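Local coordinates for protein DnaJ homolog subfamily C member 27-A (Xenopus laevis, PDB 6JMG) that binds GTP with magnesium as a Rab-family small GTPase carrying a DnaJ domain, and may help regulate the MEK/ERK pathway, at residues Gln46-Val58 with Val67-Val81. Sequence-based numbering, arbitrary orientation.
Sequences QATIGIDYGVTKV and VNIFDMAGHPFFYEV. With MG (magnesium ion), chain D; GTP (guanosine-5'-triphosphate), chain C.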
loop_
_atom_site.group_PDB
_atom_site.type_symbol
_atom_site.label_atom_id
_atom_site.label_comp_id
_atom_site.label_asym_id
_atom_site.label_seq_id
_atom_site.Cartn_x
_atom_site.Cartn_y
_atom_site.Cartn_z
ATOM N N GLN A 46 2.320 6.517 27.350
ATOM C CA GLN A 46 3.378 5.513 27.522
ATOM C C GLN A 46 3.944 5.141 26.145
ATOM O O GLN A 46 3.331 4.371 25.396
ATOM C CB GLN A 46 2.860 4.297 28.276
ATOM C CG GLN A 46 3.904 3.676 29.211
ATOM C CD GLN A 46 4.622 4.725 30.091
ATOM O OE1 GLN A 46 3.983 5.577 30.732
ATOM N NE2 GLN A 46 5.959 4.660 30.116
ATOM N N ALA A 47 5.097 5.710 25.794
ATOM C CA ALA A 47 5.686 5.454 24.482
ATOM C C ALA A 47 5.949 3.970 24.300
ATOM O O ALA A 47 6.476 3.306 25.200
ATOM C CB ALA A 47 6.980 6.231 24.307
ATOM N N THR A 48 5.516 3.436 23.159
ATOM C CA THR A 48 5.846 2.062 22.831
ATOM C C THR A 48 7.351 1.928 22.699
ATOM O O THR A 48 8.010 2.783 22.102
ATOM C CB THR A 48 5.169 1.640 21.535
ATOM O OG1 THR A 48 3.750 1.846 21.662
ATOM C CG2 THR A 48 5.502 0.138 21.212
ATOM N N ILE A 49 7.901 0.881 23.288
ATOM C CA ILE A 49 9.336 0.674 23.285
ATOM C C ILE A 49 9.631 -0.332 22.181
ATOM O O ILE A 49 9.481 -1.550 22.345
ATOM C CB ILE A 49 9.852 0.227 24.647
ATOM C CG1 ILE A 49 9.570 1.344 25.663
ATOM C CG2 ILE A 49 11.326 -0.080 24.535
ATOM C CD1 ILE A 49 10.033 1.028 27.084
ATOM N N GLY A 50 10.014 0.196 21.033
ATOM C CA GLY A 50 10.274 -0.650 19.895
ATOM C C GLY A 50 8.981 -1.156 19.304
ATOM O O GLY A 50 8.521 -0.652 18.277
ATOM N N ILE A 51 8.354 -2.116 19.967
ATOM C CA ILE A 51 7.260 -2.845 19.340
ATOM C C ILE A 51 6.477 -3.585 20.425
ATOM O O ILE A 51 7.055 -4.158 21.352
ATOM C CB ILE A 51 7.819 -3.779 18.236
ATOM C CG1 ILE A 51 6.708 -4.477 17.469
ATOM C CG2 ILE A 51 8.801 -4.751 18.808
ATOM C CD1 ILE A 51 6.322 -3.718 16.215
ATOM N N ASP A 52 5.149 -3.537 20.326
ATOM C CA ASP A 52 4.263 -4.261 21.226
ATOM C C ASP A 52 3.453 -5.248 20.410
ATOM O O ASP A 52 2.849 -4.876 19.401
ATOM C CB ASP A 52 3.322 -3.343 21.989
ATOM C CG ASP A 52 3.786 -3.076 23.386
ATOM O OD1 ASP A 52 4.997 -3.232 23.652
ATOM O OD2 ASP A 52 2.939 -2.705 24.224
ATOM N N TYR A 53 3.506 -6.509 20.811
ATOM C CA TYR A 53 2.853 -7.588 20.104
ATOM C C TYR A 53 1.663 -8.064 20.906
ATOM O O TYR A 53 1.753 -8.246 22.125
ATOM C CB TYR A 53 3.804 -8.766 19.866
ATOM C CG TYR A 53 3.114 -9.991 19.315
ATOM C CD1 TYR A 53 2.665 -10.027 18.003
ATOM C CD2 TYR A 53 2.878 -11.104 20.119
ATOM C CE1 TYR A 53 2.021 -11.162 17.494
ATOM C CE2 TYR A 53 2.234 -12.235 19.622
ATOM C CZ TYR A 53 1.812 -12.258 18.320
ATOM O OH TYR A 53 1.169 -13.366 17.835
ATOM N N GLY A 54 0.567 -8.313 20.207
ATOM C CA GLY A 54 -0.614 -8.840 20.848
ATOM C C GLY A 54 -1.473 -9.545 19.827
ATOM O O GLY A 54 -1.306 -9.378 18.617
ATOM N N VAL A 55 -2.362 -10.372 20.339
ATOM C CA VAL A 55 -3.326 -11.073 19.515
ATOM C C VAL A 55 -4.713 -10.663 19.971
ATOM O O VAL A 55 -4.993 -10.620 21.175
ATOM C CB VAL A 55 -3.122 -12.594 19.596
ATOM C CG1 VAL A 55 -4.270 -13.332 18.911
ATOM C CG2 VAL A 55 -1.768 -12.940 18.949
ATOM N N THR A 56 -5.566 -10.344 19.008
ATOM C CA THR A 56 -6.972 -10.099 19.264
ATOM C C THR A 56 -7.782 -10.983 18.324
ATOM O O THR A 56 -7.264 -11.534 17.349
ATOM C CB THR A 56 -7.317 -8.614 19.078
ATOM O OG1 THR A 56 -8.693 -8.391 19.417
ATOM C CG2 THR A 56 -7.069 -8.185 17.648
ATOM N N LYS A 57 -9.064 -11.117 18.625
ATOM C CA LYS A 57 -9.979 -11.905 17.812
ATOM C C LYS A 57 -11.154 -11.022 17.394
ATOM O O LYS A 57 -11.677 -10.244 18.201
ATOM C CB LYS A 57 -10.439 -13.149 18.595
ATOM C CG LYS A 57 -11.511 -14.008 17.947
ATOM C CD LYS A 57 -12.791 -13.974 18.812
ATOM C CE LYS A 57 -14.039 -14.415 18.041
ATOM N NZ LYS A 57 -15.280 -13.637 18.369
ATOM N N VAL A 58 -11.545 -11.115 16.118
ATOM C CA VAL A 58 -12.675 -10.358 15.585
ATOM C C VAL A 58 -13.498 -11.264 14.678
ATOM O O VAL A 58 -12.992 -12.249 14.130
ATOM C CB VAL A 58 -12.240 -9.094 14.822
ATOM C CG1 VAL A 58 -11.432 -8.187 15.722
ATOM C CG2 VAL A 58 -11.472 -9.455 13.545
ATOM N N VAL A 67 -6.051 -11.952 14.773
ATOM C CA VAL A 67 -5.295 -10.788 14.320
ATOM C C VAL A 67 -4.028 -10.672 15.150
ATOM O O VAL A 67 -4.088 -10.466 16.366
ATOM C CB VAL A 67 -6.122 -9.500 14.428
ATOM C CG1 VAL A 67 -5.361 -8.367 13.827
ATOM C CG2 VAL A 67 -7.475 -9.673 13.769
ATOM N N ASN A 68 -2.888 -10.804 14.496
ATOM C CA ASN A 68 -1.600 -10.536 15.114
ATOM C C ASN A 68 -1.261 -9.068 14.925
ATOM O O ASN A 68 -1.047 -8.617 13.796
ATOM C CB ASN A 68 -0.511 -11.411 14.500
ATOM C CG ASN A 68 -0.740 -12.885 14.746
ATOM O OD1 ASN A 68 -0.435 -13.406 15.822
ATOM N ND2 ASN A 68 -1.288 -13.565 13.753
ATOM N N ILE A 69 -1.184 -8.330 16.022
ATOM C CA ILE A 69 -0.930 -6.901 15.980
ATOM C C ILE A 69 0.502 -6.649 16.431
ATOM O O ILE A 69 0.920 -7.136 17.487
ATOM C CB ILE A 69 -1.942 -6.129 16.846
ATOM C CG1 ILE A 69 -3.369 -6.369 16.330
ATOM C CG2 ILE A 69 -1.666 -4.638 16.793
ATOM C CD1 ILE A 69 -4.482 -5.586 17.089
ATOM N N PHE A 70 1.257 -5.928 15.605
ATOM C CA PHE A 70 2.600 -5.444 15.916
ATOM C C PHE A 70 2.475 -3.931 15.959
ATOM O O PHE A 70 2.639 -3.247 14.945
ATOM C CB PHE A 70 3.637 -5.903 14.871
ATOM C CG PHE A 70 3.794 -7.390 14.804
ATOM C CD1 PHE A 70 2.776 -8.189 14.286
ATOM C CD2 PHE A 70 4.950 -8.001 15.268
ATOM C CE1 PHE A 70 2.912 -9.573 14.231
ATOM C CE2 PHE A 70 5.097 -9.366 15.209
ATOM C CZ PHE A 70 4.074 -10.157 14.693
ATOM N N ASP A 71 2.195 -3.418 17.147
ATOM C CA ASP A 71 2.059 -1.987 17.364
ATOM C C ASP A 71 3.464 -1.413 17.426
ATOM O O ASP A 71 4.222 -1.752 18.340
ATOM C CB ASP A 71 1.267 -1.752 18.648
ATOM C CG ASP A 71 1.220 -0.295 19.063
ATOM O OD1 ASP A 71 1.436 0.595 18.222
ATOM O OD2 ASP A 71 0.969 -0.041 20.253
ATOM N N MET A 72 3.835 -0.586 16.435
ATOM C CA MET A 72 5.222 -0.143 16.321
ATOM C C MET A 72 5.431 1.180 17.040
ATOM O O MET A 72 4.529 2.015 17.133
ATOM C CB MET A 72 5.666 0.025 14.854
ATOM C CG MET A 72 5.414 -1.171 13.894
ATOM S SD MET A 72 6.295 -1.095 12.288
ATOM C CE MET A 72 5.890 0.475 11.695
ATOM N N ALA A 73 6.662 1.382 17.498
ATOM C CA ALA A 73 7.061 2.628 18.127
ATOM C C ALA A 73 7.413 3.638 17.047
ATOM O O ALA A 73 8.074 3.304 16.061
ATOM C CB ALA A 73 8.252 2.380 19.045
ATOM N N GLY A 74 6.959 4.873 17.218
ATOM C CA GLY A 74 7.094 5.852 16.149
ATOM C C GLY A 74 8.375 6.666 16.174
ATOM O O GLY A 74 8.751 7.288 15.182
ATOM N N HIS A 75 9.025 6.709 17.317
ATOM C CA HIS A 75 10.271 7.442 17.435
ATOM C C HIS A 75 11.321 6.866 16.480
ATOM O O HIS A 75 11.428 5.643 16.335
ATOM C CB HIS A 75 10.759 7.378 18.885
ATOM C CG HIS A 75 11.869 8.328 19.181
ATOM N ND1 HIS A 75 13.144 8.147 18.695
ATOM C CD2 HIS A 75 11.893 9.479 19.888
ATOM C CE1 HIS A 75 13.913 9.137 19.102
ATOM N NE2 HIS A 75 13.179 9.959 19.829
ATOM N N PRO A 76 12.080 7.713 15.786
ATOM C CA PRO A 76 13.082 7.196 14.828
ATOM C C PRO A 76 14.178 6.357 15.466
ATOM O O PRO A 76 14.774 5.514 14.777
ATOM C CB PRO A 76 13.660 8.469 14.196
ATOM C CG PRO A 76 13.350 9.555 15.176
ATOM C CD PRO A 76 12.044 9.180 15.827
ATOM N N PHE A 77 14.457 6.547 16.759
ATOM C CA PHE A 77 15.450 5.717 17.437
ATOM C C PHE A 77 15.174 4.233 17.227
ATOM O O PHE A 77 16.104 3.421 17.226
ATOM C CB PHE A 77 15.470 6.064 18.933
ATOM C CG PHE A 77 16.349 5.158 19.768
ATOM C CD1 PHE A 77 15.876 3.934 20.245
ATOM C CD2 PHE A 77 17.638 5.540 20.097
ATOM C CE1 PHE A 77 16.678 3.112 21.010
ATOM C CE2 PHE A 77 18.439 4.724 20.867
ATOM C CZ PHE A 77 17.962 3.502 21.314
ATOM N N PHE A 78 13.905 3.858 17.063
ATOM C CA PHE A 78 13.505 2.466 16.937
ATOM C C PHE A 78 13.417 2.003 15.491
ATOM O O PHE A 78 12.817 0.949 15.223
ATOM C CB PHE A 78 12.178 2.243 17.655
ATOM C CG PHE A 78 12.282 2.363 19.143
ATOM C CD1 PHE A 78 13.044 1.461 19.873
ATOM C CD2 PHE A 78 11.638 3.390 19.817
ATOM C CE1 PHE A 78 13.154 1.580 21.240
ATOM C CE2 PHE A 78 11.745 3.507 21.188
ATOM C CZ PHE A 78 12.499 2.602 21.900
ATOM N N TYR A 79 14.043 2.738 14.569
ATOM C CA TYR A 79 14.075 2.329 13.168
ATOM C C TYR A 79 14.535 0.882 13.017
ATOM O O TYR A 79 13.867 0.062 12.369
ATOM C CB TYR A 79 14.995 3.275 12.403
ATOM C CG TYR A 79 15.267 2.866 10.986
ATOM C CD1 TYR A 79 14.244 2.841 10.046
ATOM C CD2 TYR A 79 16.546 2.524 10.581
ATOM C CE1 TYR A 79 14.486 2.476 8.738
ATOM C CE2 TYR A 79 16.803 2.161 9.277
ATOM C CZ TYR A 79 15.770 2.136 8.356
ATOM O OH TYR A 79 16.027 1.767 7.054
ATOM N N GLU A 80 15.675 0.545 13.634
ATOM C CA GLU A 80 16.258 -0.779 13.448
ATOM C C GLU A 80 15.422 -1.862 14.116
ATOM O O GLU A 80 15.423 -3.014 13.662
ATOM C CB GLU A 80 17.683 -0.801 13.989
ATOM C CG GLU A 80 18.680 -0.047 13.118
ATOM C CD GLU A 80 18.858 1.410 13.541
ATOM O OE1 GLU A 80 17.995 1.937 14.287
ATOM O OE2 GLU A 80 19.870 2.024 13.136
ATOM N N VAL A 81 14.713 -1.518 15.193
ATOM C CA VAL A 81 13.835 -2.486 15.843
ATOM C C VAL A 81 12.630 -2.788 14.959
ATOM O O VAL A 81 12.177 -3.943 14.877
ATOM C CB VAL A 81 13.418 -1.989 17.238
ATOM C CG1 VAL A 81 12.276 -2.831 17.764
ATOM C CG2 VAL A 81 14.610 -2.019 18.210
HETATM MG MG MG D . 2.529 3.442 20.906
HETATM P PG GTP C . 4.443 5.946 20.346
HETATM O O1G GTP C . 4.132 4.527 20.768
HETATM O O2G GTP C . 4.884 6.021 18.907
HETATM O O3G GTP C . 5.541 6.502 21.235
HETATM O O3B GTP C . 3.145 6.912 20.403
HETATM P PB GTP C . 1.662 6.430 20.000
HETATM O O1B GTP C . 1.388 6.670 18.539
HETATM O O2B GTP C . 1.357 4.987 20.324
HETATM O O3A GTP C . 0.732 7.455 20.823
HETATM P PA GTP C . -0.195 6.989 22.047
HETATM O O1A GTP C . -1.276 6.025 21.624
HETATM O O2A GTP C . 0.617 6.393 23.158
HETATM O "O5'" GTP C . -0.766 8.416 22.473
HETATM C "C5'" GTP C . 0.126 9.470 22.744
HETATM C "C4'" GTP C . -0.588 10.445 23.672
HETATM O "O4'" GTP C . -1.652 11.015 22.960
HETATM C "C3'" GTP C . -1.213 9.808 24.888
HETATM O "O3'" GTP C . -1.078 10.775 25.883
HETATM C "C2'" GTP C . -2.687 9.677 24.590
HETATM O "O2'" GTP C . -3.535 9.897 25.694
HETATM C "C1'" GTP C . -2.889 10.814 23.635
HETATM N N9 GTP C . -3.928 10.512 22.651
HETATM C C8 GTP C . -3.989 9.423 21.817
HETATM N N7 GTP C . -5.090 9.555 21.029
HETATM C C5 GTP C . -5.720 10.707 21.355
HETATM C C6 GTP C . -6.867 11.314 20.868
HETATM O O6 GTP C . -7.530 10.789 19.977
HETATM N N1 GTP C . -7.260 12.532 21.381
HETATM C C2 GTP C . -6.534 13.139 22.377
HETATM N N2 GTP C . -6.952 14.301 22.858
HETATM N N3 GTP C . -5.389 12.531 22.865
HETATM C C4 GTP C . -4.995 11.331 22.364
HETATM O O HOH W 1 2.229 4.192 22.898
HETATM O O HOH W 2 2.699 2.598 18.974
#
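Val67 pairs with Thr56 through two backbone hydrogen bonds, and its CB meets Thr56 CG2 at 3.6 Å. The same methyl touches Ile69 CD1. Asn68 lies beside Tyr53, amide and ring planes only 11° apart. Tyr53 OH donates to Asn68 OD1 (2.6 Å), while Asn68 ND2 is hydrogen-bonded to Ile17 O of strand 15-22. Ile69 and Gly54 form the next hydrogen-bonded pair. Phe70 takes Tyr53 CD1 over one face, the planes inclined at 54°. Asp71 exchanges two backbone bonds with Asp52. Its carboxylate turns toward the metal site because CG is trans to the amide nitrogen (chi1 173°). A magnesium-bound water donates to Asp71 OD1 and to Met72 O. Asp71 OD2 is hydrogen-bonded to Ser30 OG, itself a magnesium ligand. Thr48 OG1 binds magnesium directly at 2.1 Å. Met72 CG packs on Ile51 CD1 at 3.6 Å. Ala73 N then bonds Gly50 O (2.9 Å), approaching from above the carbonyl plane. Gly74 N holds the gamma-phosphate at O2G (2.9 Å), and Thr48 N holds O1G. Phe78 lays one ring face under Gly50 N, and its CZ touches Ile49 CG2. Replacing this ring with an alanine side chain would probably open a gap under Gly50 and leave Ile49 CG2 without its partner. Val81 CG1 closes against Gly50 CA. The antiparallel hairpin belongs to the Ras-superfamily fold; Thr48 (switch I) and Gly74 (switch II, DxxG) on magnesium and gamma-phosphate mark its GTP-bound state.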